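Local coordinates for protein cyclohexadienyl dehydratase (PDB 5JOS) that probably catalyses the dehydration of prephenate and arogenate in phenylalanine biosynthesis, as an ancestral cyclohexadienyl dehydratase built on a periplasmic solute-binding protein fold, at residues V136-G141 against I157-N162; T112-K117 against D176-D181. All blocks are in the same frame, centred on the assembly; numbering follows the deposited sequence.

Of the four strands joined here, 111-116 comes first along the chain; strand 177-181 later returns antiparallel along one of its edges, while strand 195-197 takes the other. Interaction 2 closes the loop from 111-116 to 177-181, with 58 residues between its segments. Nested inside is interaction 1, a much shorter closure in which strand 135-138, helix 143-151 and strand 156-159 form a beta-alpha-beta unit. Both contacts belong to one five-stranded mixed sheet, whose order is 156-159, 135-138, 177-181, 111-116, 195-197. Strands 135-138 and 177-181 are neighbours, and Ala137 N lies 2.9 Å from Val177 O, a probable hydrogen bond that joins the two contacts. Their centres are 12 Å apart.

Interaction 1: V136-G141 against I157-N162; sequences VAVNPG and ITVYEN. With BEZ (benzoic acid), chain C.
Val136 to Val138 run parallel to Ile157 to Val159, the strand axes 4.8 Å apart at closest approach and inclined by 25°. Three backbone hydrogen bonds zip them together: Thr158 N to Val136 O (2.8 Å), Val138 N to Thr158 O (3.1 Å) and Tyr160 N to Val138 O (2.8 Å). On one face of the sheet Val138 CG2 sits 4.3 Å from both Ile157 CG2 and Val159 CG2; helix 143-151 covers this face, with Ala148 against Ile157 and Glu145 against Val138. The strands and this helix make a beta-alpha-beta unit in the alpha/beta sheet of a periplasmic binding protein lobe, and strand 156-159 is the sheet's outermost strand at this end. On the opposite face the Tyr160 ring folds back along strand 135-138: CE1 meets Ala137 CB at 3.6 Å, while Val138 O lies at the ring edge, in its plane. Ile166 and Glu169 of helix 166-171 also touch this tyrosine.

Beyond the strands, Pro140 packs against 159-162. Its CB presses tightly on Val159 CG1 (3.5 Å), CG nears Tyr160 O and Glu161 OE1, and CD nears Asn162 OD1. With chi1 at 58°, the Asn139 amide stands between its own backbone N and carbonyl carbon, where ND2 reaches Asn162 OD1 (2.9 Å). That oxygen lies in the Asn139 amide plane, but the donor stands well above the Asn162 carbonyl plane, the two amides being turned 59° apart. Asn144 ND2 bonds Asn139 OD1, so both ends of this amide are held. Benzoic acid's carboxylate lies beside Asn162 CB, O1 near ND2 without a hydrogen bond.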
ATOM      1  N   VAL A 136      17.617  14.933 -11.830  1.00 37.16           N
ATOM      2  CA  VAL A 136      17.263  13.782 -11.069  1.00 36.72           C
ATOM      3  C   VAL A 136      18.287  13.468 -10.047  1.00 38.47           C
ATOM      4  O   VAL A 136      19.471  13.482 -10.336  1.00 37.63           O
ATOM      5  CB  VAL A 136      17.127  12.558 -11.979  1.00 37.20           C
ATOM      6  CG1 VAL A 136      16.913  11.281 -11.186  1.00 37.13           C
ATOM      7  CG2 VAL A 136      15.924  12.745 -12.880  1.00 36.02           C
ATOM      8  N   ALA A 137      17.796  13.236  -8.840  1.00 35.17           N
ATOM      9  CA  ALA A 137      18.663  13.023  -7.683  1.00 36.08           C
ATOM     10  C   ALA A 137      18.515  11.654  -7.143  1.00 34.46           C
ATOM     11  O   ALA A 137      17.400  11.215  -6.929  1.00 31.29           O
ATOM     12  CB  ALA A 137      18.365  14.013  -6.585  1.00 33.98           C
ATOM     13  N   VAL A 138      19.643  10.953  -6.939  1.00 31.63           N
ATOM     14  CA  VAL A 138      19.562   9.661  -6.317  1.00 30.25           C
ATOM     15  C   VAL A 138      20.755   9.447  -5.403  1.00 30.61           C
ATOM     16  O   VAL A 138      21.817  10.090  -5.574  1.00 28.77           O
ATOM     17  CB  VAL A 138      19.569   8.529  -7.336  1.00 34.89           C
ATOM     18  CG1 VAL A 138      18.400   8.632  -8.288  1.00 39.80           C
ATOM     19  CG2 VAL A 138      20.870   8.548  -8.104  1.00 35.02           C
ATOM     20  N   ASN A 139      20.610   8.500  -4.469  1.00 29.57           N
ATOM     21  CA  ASN A 139      21.752   8.013  -3.705  1.00 33.17           C
ATOM     22  C   ASN A 139      22.486   6.960  -4.504  1.00 36.21           C
ATOM     23  O   ASN A 139      21.920   6.359  -5.392  1.00 34.29           O
ATOM     24  CB  ASN A 139      21.304   7.448  -2.348  1.00 31.47           C
ATOM     25  CG  ASN A 139      20.303   6.308  -2.505  1.00 31.68           C
ATOM     26  OD1 ASN A 139      19.294   6.430  -3.203  1.00 32.00           O
ATOM     27  ND2 ASN A 139      20.620   5.198  -1.956  1.00 32.42           N
ATOM     28  N   PRO A 140      23.754   6.690  -4.164  1.00 37.52           N
ATOM     29  CA  PRO A 140      24.503   5.742  -4.908  1.00 38.14           C
ATOM     30  C   PRO A 140      24.190   4.318  -4.556  1.00 42.05           C
ATOM     31  O   PRO A 140      23.960   3.979  -3.402  1.00 36.93           O
ATOM     32  CB  PRO A 140      25.976   5.977  -4.474  1.00 41.76           C
ATOM     33  CG  PRO A 140      25.920   6.960  -3.369  1.00 38.85           C
ATOM     34  CD  PRO A 140      24.496   7.197  -2.998  1.00 39.07           C
ATOM     35  N   GLY A 141      24.250   3.492  -5.568  1.00 44.38           N
ATOM     36  CA  GLY A 141      24.644   2.112  -5.369  1.00 46.57           C
ATOM     37  C   GLY A 141      23.489   1.160  -5.276  1.00 42.01           C
ATOM     38  O   GLY A 141      23.732   0.015  -5.177  1.00 43.59           O
ATOM     39  N   ILE A 157      21.198  13.115 -14.232  1.00 42.46           N
ATOM     40  CA  ILE A 157      21.172  12.361 -13.033  1.00 43.86           C
ATOM     41  C   ILE A 157      22.395  12.783 -12.221  1.00 44.43           C
ATOM     42  O   ILE A 157      23.476  12.659 -12.725  1.00 39.23           O
ATOM     43  CB  ILE A 157      21.372  10.891 -13.373  1.00 44.73           C
ATOM     44  CG1 ILE A 157      20.141  10.385 -14.123  1.00 47.67           C
ATOM     45  CG2 ILE A 157      21.608  10.074 -12.095  1.00 43.07           C
ATOM     46  CD1 ILE A 157      20.179   8.924 -14.519  1.00 45.03           C
ATOM     47  N   THR A 158      22.211  13.182 -10.983  1.00 38.31           N
ATOM     48  CA  THR A 158      23.333  13.369 -10.054  1.00 41.09           C
ATOM     49  C   THR A 158      23.252  12.348  -8.895  1.00 39.87           C
ATOM     50  O   THR A 158      22.178  12.157  -8.326  1.00 34.70           O
ATOM     51  CB  THR A 158      23.261  14.748  -9.432  1.00 42.91           C
ATOM     52  OG1 THR A 158      23.331  15.753 -10.448  1.00 41.66           O
ATOM     53  CG2 THR A 158      24.408  14.973  -8.487  1.00 46.91           C
ATOM     54  N   VAL A 159      24.390  11.729  -8.564  1.00 35.33           N
ATOM     55  CA  VAL A 159      24.522  10.809  -7.470  1.00 36.73           C
ATOM     56  C   VAL A 159      25.017  11.557  -6.237  1.00 37.34           C
ATOM     57  O   VAL A 159      26.024  12.254  -6.279  1.00 36.64           O
ATOM     58  CB  VAL A 159      25.545   9.718  -7.802  1.00 38.87           C
ATOM     59  CG1 VAL A 159      25.658   8.666  -6.690  1.00 40.21           C
ATOM     60  CG2 VAL A 159      25.082   8.987  -9.032  1.00 42.63           C
ATOM     61  N   TYR A 160      24.293  11.414  -5.143  1.00 36.79           N
ATOM     62  CA  TYR A 160      24.633  12.044  -3.886  1.00 36.36           C
ATOM     63  C   TYR A 160      25.324  11.017  -2.974  1.00 39.47           C
ATOM     64  O   TYR A 160      26.339  10.365  -3.383  1.00 36.61           O
ATOM     65  CB  TYR A 160      23.390  12.693  -3.263  1.00 32.69           C
ATOM     66  CG  TYR A 160      22.893  13.867  -4.092  1.00 32.81           C
ATOM     67  CD1 TYR A 160      22.252  13.642  -5.291  1.00 37.86           C
ATOM     68  CD2 TYR A 160      23.036  15.181  -3.684  1.00 37.03           C
ATOM     69  CE1 TYR A 160      21.833  14.693  -6.091  1.00 35.43           C
ATOM     70  CE2 TYR A 160      22.550  16.266  -4.468  1.00 37.31           C
ATOM     71  CZ  TYR A 160      21.951  15.988  -5.659  1.00 34.80           C
ATOM     72  OH  TYR A 160      21.465  16.978  -6.502  1.00 38.95           O
ATOM     73  N   GLU A 161      24.917  10.968  -1.709  1.00 35.84           N
ATOM     74  CA  GLU A 161      25.371   9.904  -0.778  1.00 34.63           C
ATOM     75  C   GLU A 161      24.134   9.576   0.082  1.00 37.23           C
ATOM     76  O   GLU A 161      23.219  10.435   0.171  1.00 34.31           O
ATOM     77  CB  GLU A 161      26.529  10.316   0.077  1.00 36.46           C
ATOM     78  CG  GLU A 161      27.889  10.511  -0.611  1.00 37.16           C
ATOM     79  CD  GLU A 161      28.495   9.265  -1.215  1.00 39.80           C
ATOM     80  OE1 GLU A 161      28.136   8.120  -0.806  1.00 38.82           O
ATOM     81  OE2 GLU A 161      29.373   9.453  -2.112  1.00 37.33           O
ATOM     82  N   ASN A 162      24.135   8.394   0.687  1.00 33.63           N
ATOM     83  CA  ASN A 162      22.935   7.886   1.351  1.00 35.26           C
ATOM     84  C   ASN A 162      22.578   8.856   2.494  1.00 34.28           C
ATOM     85  O   ASN A 162      21.458   9.152   2.621  1.00 34.36           O
ATOM     86  CB  ASN A 162      23.107   6.501   1.940  1.00 35.30           C
ATOM     87  CG  ASN A 162      23.275   5.404   0.885  1.00 38.46           C
ATOM     88  OD1 ASN A 162      22.992   5.569  -0.310  1.00 38.71           O
ATOM     89  ND2 ASN A 162      23.717   4.286   1.334  1.00 38.56           N
TER
HETATM   90  C   BEZ C 302      26.423   6.468   3.929  1.00 38.10           C
HETATM   91  O1  BEZ C 302      26.324   5.507   3.113  1.00 40.14           O
HETATM   92  O2  BEZ C 302      25.929   7.646   3.796  1.00 38.30           O
HETATM   93  C1  BEZ C 302      27.247   6.128   5.135  1.00 38.52           C
HETATM   94  C2  BEZ C 302      27.263   6.943   6.254  1.00 35.37           C
HETATM   95  C3  BEZ C 302      28.060   6.609   7.329  1.00 32.91           C
HETATM   96  C4  BEZ C 302      28.859   5.485   7.295  1.00 33.44           C
HETATM   97  C5  BEZ C 302      28.899   4.709   6.167  1.00 33.34           C
HETATM   98  C6  BEZ C 302      28.067   5.015   5.107  1.00 31.28           C

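Interaction 2: T112-K117 against D176-D181; sequences TPLVRK and DVMITD
Arg116 reaches over the end of the antiparallel strand pair to Asp176. From CB its chain runs straight through CG and CD, chi2 180°, then bends at chi3 (-71°), which swings the guanidinium back to the neighbouring segment. NE makes a long, weak ion pair with Glu118. At the tip NH2 gives a nearly straight salt-bridge hydrogen bond to Asp176 OD1 (3.0 Å), which lies in the guanidinium plane although the carboxylate is turned 67° from it. NH1 bonds the carbonyls of Ala175 and Val170, and Arg135 is a second cationic partner of Asp176 OD1. A water sits over one guanidinium face; it accepts from Arg116 N and donates to Asp176 O, bridging the backbones where the direct bonds stop.

Further in, Leu114 and Met178 exchange two backbone hydrogen bonds, and Thr112 N adds one to Thr180 O (3.0 Å). Leu114 CD2 lies beside Met178 SD (3.8 Å), and both side chains touch Phe167 of helix 166-171. On the other face Val177 CG1 touches Pro113 CB (3.7 Å) and its CG2 meets Val115 CG1 (4.0 Å). Strand 111-116 runs antiparallel to both neighbours, 177-181 and 195-197, in the helix-flanked mixed sheet typical of periplasmic binding protein lobes.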
ATOM      1  N   THR A 112       8.703   6.076  -6.300  1.00 30.79           N
ATOM      2  CA  THR A 112       7.780   7.179  -6.435  1.00 31.26           C
ATOM      3  C   THR A 112       8.671   8.455  -6.571  1.00 29.51           C
ATOM      4  O   THR A 112       9.583   8.692  -5.747  1.00 31.62           O
ATOM      5  CB  THR A 112       6.888   7.309  -5.180  1.00 31.48           C
ATOM      6  OG1 THR A 112       6.022   6.166  -5.085  1.00 33.67           O
ATOM      7  CG2 THR A 112       5.942   8.510  -5.242  1.00 32.96           C
ATOM      8  N   PRO A 113       8.461   9.233  -7.627  1.00 30.34           N
ATOM      9  CA  PRO A 113       9.125  10.541  -7.608  1.00 30.90           C
ATOM     10  C   PRO A 113       8.619  11.492  -6.528  1.00 31.07           C
ATOM     11  O   PRO A 113       7.392  11.671  -6.254  1.00 31.33           O
ATOM     12  CB  PRO A 113       8.783  11.125  -8.957  1.00 31.26           C
ATOM     13  CG  PRO A 113       7.459  10.526  -9.304  1.00 34.39           C
ATOM     14  CD  PRO A 113       7.362   9.201  -8.617  1.00 31.15           C
ATOM     15  N   LEU A 114       9.563  12.201  -6.015  1.00 31.02           N
ATOM     16  CA  LEU A 114       9.271  13.291  -5.097  1.00 31.60           C
ATOM     17  C   LEU A 114       9.728  14.598  -5.688  1.00 32.45           C
ATOM     18  O   LEU A 114      10.883  14.718  -6.126  1.00 35.07           O
ATOM     19  CB  LEU A 114      10.074  12.994  -3.871  1.00 31.81           C
ATOM     20  CG  LEU A 114      10.078  14.035  -2.745  1.00 34.36           C
ATOM     21  CD1 LEU A 114       8.779  13.923  -2.041  1.00 32.55           C
ATOM     22  CD2 LEU A 114      11.246  13.725  -1.798  1.00 39.84           C
ATOM     23  N   VAL A 115       8.836  15.572  -5.740  1.00 31.20           N
ATOM     24  CA  VAL A 115       9.052  16.773  -6.555  1.00 33.83           C
ATOM     25  C   VAL A 115       8.593  17.970  -5.760  1.00 35.43           C
ATOM     26  O   VAL A 115       7.979  17.805  -4.686  1.00 34.60           O
ATOM     27  CB  VAL A 115       8.290  16.699  -7.843  1.00 36.28           C
ATOM     28  CG1 VAL A 115       8.728  15.457  -8.642  1.00 37.87           C
ATOM     29  CG2 VAL A 115       6.760  16.722  -7.616  1.00 37.77           C
ATOM     30  N   ARG A 116       8.895  19.173  -6.202  1.00 33.67           N
ATOM     31  CA  ARG A 116       8.299  20.315  -5.533  1.00 37.53           C
ATOM     32  C   ARG A 116       6.809  20.345  -5.729  1.00 40.58           C
ATOM     33  O   ARG A 116       6.274  19.895  -6.757  1.00 39.32           O
ATOM     34  CB  ARG A 116       8.878  21.657  -6.040  1.00 38.71           C
ATOM     35  CG  ARG A 116      10.310  21.832  -5.611  1.00 38.56           C
ATOM     36  CD  ARG A 116      10.922  23.135  -6.091  1.00 41.47           C
ATOM     37  NE  ARG A 116      11.122  23.087  -7.523  1.00 42.98           N
ATOM     38  CZ  ARG A 116      12.113  22.449  -8.155  1.00 42.74           C
ATOM     39  NH1 ARG A 116      13.044  21.777  -7.510  1.00 40.56           N
ATOM     40  NH2 ARG A 116      12.184  22.517  -9.459  1.00 43.44           N
ATOM     41  N   LYS A 117       6.157  20.922  -4.729  1.00 40.01           N
ATOM     42  CA  LYS A 117       4.724  21.038  -4.720  1.00 45.17           C
ATOM     43  C   LYS A 117       4.159  21.630  -6.047  1.00 48.33           C
ATOM     44  O   LYS A 117       3.262  21.074  -6.665  1.00 49.66           O
ATOM     45  CB  LYS A 117       4.317  21.896  -3.538  1.00 47.30           C
ATOM     46  CG  LYS A 117       2.930  22.461  -3.651  1.00 56.16           C
ATOM     47  CD  LYS A 117       1.968  21.554  -2.967  1.00 61.83           C
ATOM     48  CE  LYS A 117       1.465  22.292  -1.761  1.00 71.52           C
ATOM     49  NZ  LYS A 117       0.729  23.524  -2.197  1.00 75.75           N
ATOM     50  N   ASP A 176      15.324  18.522  -9.262  1.00 36.28           N
ATOM     51  CA  ASP A 176      13.897  18.575  -9.638  1.00 36.57           C
ATOM     52  C   ASP A 176      13.055  17.362  -9.233  1.00 36.07           C
ATOM     53  O   ASP A 176      11.836  17.486  -9.006  1.00 39.01           O
ATOM     54  CB  ASP A 176      13.807  18.616 -11.161  1.00 39.88           C
ATOM     55  CG  ASP A 176      14.391  19.912 -11.731  1.00 44.64           C
ATOM     56  OD1 ASP A 176      14.086  20.939 -11.128  1.00 43.95           O
ATOM     57  OD2 ASP A 176      15.204  19.902 -12.659  1.00 42.97           O
ATOM     58  N   VAL A 177      13.681  16.189  -9.238  1.00 36.26           N
ATOM     59  CA  VAL A 177      12.972  14.929  -8.946  1.00 33.77           C
ATOM     60  C   VAL A 177      13.897  13.993  -8.194  1.00 32.96           C
ATOM     61  O   VAL A 177      14.966  13.647  -8.701  1.00 37.51           O
ATOM     62  CB  VAL A 177      12.620  14.202 -10.241  1.00 35.63           C
ATOM     63  CG1 VAL A 177      11.929  12.858  -9.928  1.00 35.86           C
ATOM     64  CG2 VAL A 177      11.754  15.054 -11.202  1.00 37.32           C
ATOM     65  N   MET A 178      13.477  13.545  -6.996  1.00 31.96           N
ATOM     66  CA  MET A 178      14.214  12.543  -6.246  1.00 29.10           C
ATOM     67  C   MET A 178      13.505  11.226  -6.461  1.00 31.60           C
ATOM     68  O   MET A 178      12.296  11.195  -6.353  1.00 30.71           O
ATOM     69  CB  MET A 178      14.238  12.897  -4.749  1.00 28.46           C
ATOM     70  CG  MET A 178      14.885  11.792  -3.930  1.00 30.86           C
ATOM     71  SD  MET A 178      14.709  12.302  -2.216  1.00 35.21           S
ATOM     72  CE  MET A 178      15.363  10.829  -1.437  1.00 35.74           C
ATOM     73  N   ILE A 179      14.249  10.177  -6.848  1.00 30.17           N
ATOM     74  CA  ILE A 179      13.736   8.827  -6.953  1.00 31.24           C
ATOM     75  C   ILE A 179      14.023   8.102  -5.700  1.00 32.13           C
ATOM     76  O   ILE A 179      15.178   8.039  -5.299  1.00 29.37           O
ATOM     77  CB  ILE A 179      14.389   8.007  -8.090  1.00 31.93           C
ATOM     78  CG1 ILE A 179      14.209   8.742  -9.381  1.00 32.83           C
ATOM     79  CG2 ILE A 179      13.831   6.623  -8.184  1.00 30.30           C
ATOM     80  CD1 ILE A 179      12.774   8.949  -9.836  1.00 37.58           C
ATOM     81  N   THR A 180      12.950   7.568  -5.074  1.00 29.53           N
ATOM     82  CA  THR A 180      13.095   6.862  -3.824  1.00 29.95           C
ATOM     83  C   THR A 180      11.942   5.877  -3.661  1.00 30.00           C
ATOM     84  O   THR A 180      10.962   5.974  -4.385  1.00 30.21           O
ATOM     85  CB  THR A 180      13.157   7.889  -2.685  1.00 31.99           C
ATOM     86  OG1 THR A 180      13.458   7.249  -1.461  1.00 33.17           O
ATOM     87  CG2 THR A 180      11.899   8.590  -2.550  1.00 30.21           C
ATOM     88  N   ASP A 181      12.035   4.961  -2.692  1.00 30.61           N
ATOM     89  CA  ASP A 181      10.878   4.120  -2.344  1.00 32.94           C
ATOM     90  C   ASP A 181       9.640   4.909  -2.012  1.00 30.68           C
ATOM     91  O   ASP A 181       9.722   5.969  -1.403  1.00 29.79           O
ATOM     92  CB  ASP A 181      11.153   3.198  -1.163  1.00 37.45           C
ATOM     93  CG  ASP A 181      12.170   2.128  -1.486  1.00 41.18           C
ATOM     94  OD1 ASP A 181      12.321   1.704  -2.621  1.00 42.07           O
ATOM     95  OD2 ASP A 181      12.835   1.702  -0.579  1.00 45.73           O
TER
HETATM   96  O   HOH W   1      10.250  19.693  -8.470  1.00 37.13           O